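Local coordinates for protein carbohydrate kinase, pfkB family (Enterococcus faecalis, PDB 3KTN) that probably acts as a magnesium-dependent sugar kinase of the pfkB (ribokinase) family, possibly phosphorylating 2-keto-3-deoxygluconate, at residues 12-17 with 314-319. Residues are numbered along the deposited sequence; the frame is centred on the assembly and turned at random.
Sequences MLRFTP and QGDIPL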
loop_
_atom_site.group_PDB
_atom_site.type_symbol
_atom_site.label_atom_id
_atom_site.label_comp_id
_atom_site.label_asym_id
_atom_site.label_seq_id
_atom_site.Cartn_x
_atom_site.Cartn_y
_atom_site.Cartn_z
HETATM N N MSE A 12 12.171 4.251 20.903
HETATM C CA MSE A 12 10.762 4.629 20.780
HETATM C C MSE A 12 10.176 4.153 19.453
HETATM O O MSE A 12 10.895 3.965 18.472
HETATM C CB MSE A 12 10.589 6.150 20.837
HETATM C CG MSE A 12 10.606 6.768 22.225
HETATM SE SE MSE A 12 9.935 8.591 22.147
HETATM C CE MSE A 12 8.088 8.265 22.585
ATOM N N LEU A 13 8.862 3.978 19.442
ATOM C CA LEU A 13 8.143 3.588 18.240
ATOM C C LEU A 13 7.669 4.880 17.592
ATOM O O LEU A 13 7.111 5.732 18.272
ATOM C CB LEU A 13 6.898 2.767 18.586
ATOM C CG LEU A 13 6.910 1.263 18.842
ATOM C CD1 LEU A 13 8.175 0.838 19.523
ATOM C CD2 LEU A 13 5.685 0.908 19.679
ATOM N N ARG A 14 7.902 5.033 16.292
ATOM C CA ARG A 14 7.414 6.205 15.579
ATOM C C ARG A 14 6.394 5.722 14.562
ATOM O O ARG A 14 6.668 4.805 13.789
ATOM C CB ARG A 14 8.531 6.950 14.845
ATOM C CG ARG A 14 7.973 8.055 13.943
ATOM C CD ARG A 14 9.055 8.799 13.165
ATOM N NE ARG A 14 8.493 9.446 11.981
ATOM C CZ ARG A 14 9.150 10.308 11.212
ATOM N NH1 ARG A 14 10.401 10.639 11.501
ATOM N NH2 ARG A 14 8.558 10.839 10.145
ATOM N N PHE A 15 5.217 6.336 14.571
ATOM C CA PHE A 15 4.157 5.974 13.640
ATOM C C PHE A 15 3.972 7.142 12.679
ATOM O O PHE A 15 3.761 8.272 13.103
ATOM C CB PHE A 15 2.855 5.709 14.396
ATOM C CG PHE A 15 2.916 4.521 15.309
ATOM C CD1 PHE A 15 2.974 3.230 14.790
ATOM C CD2 PHE A 15 2.911 4.690 16.689
ATOM C CE1 PHE A 15 3.022 2.121 15.634
ATOM C CE2 PHE A 15 2.958 3.586 17.542
ATOM C CZ PHE A 15 3.013 2.298 17.010
ATOM N N THR A 16 4.037 6.868 11.386
ATOM C CA THR A 16 3.902 7.932 10.406
ATOM C C THR A 16 2.980 7.536 9.271
ATOM O O THR A 16 3.139 6.459 8.678
ATOM C CB THR A 16 5.268 8.272 9.775
ATOM O OG1 THR A 16 6.243 8.426 10.809
ATOM C CG2 THR A 16 5.187 9.569 8.928
ATOM N N PRO A 17 1.987 8.381 8.963
ATOM C CA PRO A 17 1.081 8.049 7.856
ATOM C C PRO A 17 1.917 8.266 6.586
ATOM O O PRO A 17 2.877 9.034 6.594
ATOM C CB PRO A 17 -0.032 9.094 7.981
ATOM C CG PRO A 17 0.026 9.527 9.433
ATOM C CD PRO A 17 1.505 9.552 9.719
ATOM N N GLN A 314 13.462 10.271 4.699
ATOM C CA GLN A 314 12.219 10.095 5.445
ATOM C C GLN A 314 12.508 9.324 6.736
ATOM O O GLN A 314 13.237 8.330 6.720
ATOM C CB GLN A 314 11.192 9.347 4.586
ATOM C CG GLN A 314 10.763 10.129 3.344
ATOM C CD GLN A 314 9.750 9.382 2.502
ATOM O OE1 GLN A 314 8.597 9.182 2.915
ATOM N NE2 GLN A 314 10.173 8.949 1.320
ATOM N N GLY A 315 11.953 9.787 7.854
ATOM C CA GLY A 315 12.188 9.105 9.119
ATOM C C GLY A 315 13.364 9.661 9.901
ATOM O O GLY A 315 14.189 10.401 9.357
ATOM N N ASP A 316 13.440 9.288 11.177
ATOM C CA ASP A 316 14.491 9.745 12.100
ATOM C C ASP A 316 15.903 9.230 11.857
ATOM O O ASP A 316 16.881 9.935 12.118
ATOM C CB ASP A 316 14.153 9.357 13.544
ATOM C CG ASP A 316 12.830 9.906 14.013
ATOM O OD1 ASP A 316 12.802 10.480 15.120
ATOM O OD2 ASP A 316 11.818 9.756 13.298
ATOM N N ILE A 317 16.009 7.988 11.402
ATOM C CA ILE A 317 17.313 7.368 11.196
ATOM C C ILE A 317 18.120 7.939 10.042
ATOM O O ILE A 317 17.690 7.888 8.893
ATOM C CB ILE A 317 17.189 5.844 10.960
ATOM C CG1 ILE A 317 16.227 5.214 11.977
ATOM C CG2 ILE A 317 18.565 5.195 11.077
ATOM C CD1 ILE A 317 16.732 5.223 13.395
ATOM N N PRO A 318 19.312 8.490 10.339
ATOM C CA PRO A 318 20.189 9.064 9.310
ATOM C C PRO A 318 20.964 7.898 8.700
ATOM O O PRO A 318 21.946 7.422 9.282
ATOM C CB PRO A 318 21.115 9.998 10.104
ATOM C CG PRO A 318 20.413 10.179 11.440
ATOM C CD PRO A 318 19.797 8.832 11.683
ATOM N N LEU A 319 20.503 7.428 7.547
ATOM C CA LEU A 319 21.124 6.305 6.853
ATOM C C LEU A 319 22.080 6.800 5.769
ATOM O O LEU A 319 21.797 6.678 4.570
ATOM C CB LEU A 319 20.034 5.422 6.234
ATOM C CG LEU A 319 19.029 4.808 7.222
ATOM C CD1 LEU A 319 17.803 4.324 6.480
ATOM C CD2 LEU A 319 19.672 3.661 7.977
#
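Arg14 meets Asp316 through a side chain stretched nearly straight from CG to NE: with CG trans to the backbone N (chi1 172°), the guanidinium is carried off strand 12-16 to the loop of residues 314-319. Asp316 turns its CG away from its own carbonyl carbon and beside its backbone N (chi1 -58°), which brings one carboxylate oxygen back to the arginine. Arg14 NH1 donates to Asp316 OD2 in a nearly straight salt-bridge hydrogen bond, very short in the model at 2.5 Å. The oxygen arrives at the guanidinium edge, near its plane, while the two flat groups are twisted 70° apart; the carboxylate thus offers a single oxygen instead of a two-pronged grip. Arg14 CD also lies only 2.9 Å from Asp316 OD2, which suggests that the pair is modelled slightly too close and leaves the exact lengths doubtful. On the strand's own side, Arg14 NE donates to Thr16 OG1 at 2.7 Å, close to the guanidinium plane; together with the bonds at NH1 and NH2 this should hold the plane of the group. Gly315 CA lies 3.3 Å from Arg14 NH1, oblique to the guanidinium. Gly315 takes a backbone shape in which any side chain would collide with the carbonyl oxygen before it. Asp274, a residue of the magnesium site, forms a salt bridge with Arg14 NH2 and accepts a hydrogen bond from Gly315 N, both through OD2. Strand 12-16 belongs to the smaller four-stranded sheet, the lid of ribokinase-like kinases, so the contact ties lid to main domain beside the metal site; Asp316 also touches Ile276, another magnesium-site residue. The chemistry is that of one buried cation shared between two carboxylates, with a hydroxyl on NE: the pairing probably offsets the cost of burying these charges.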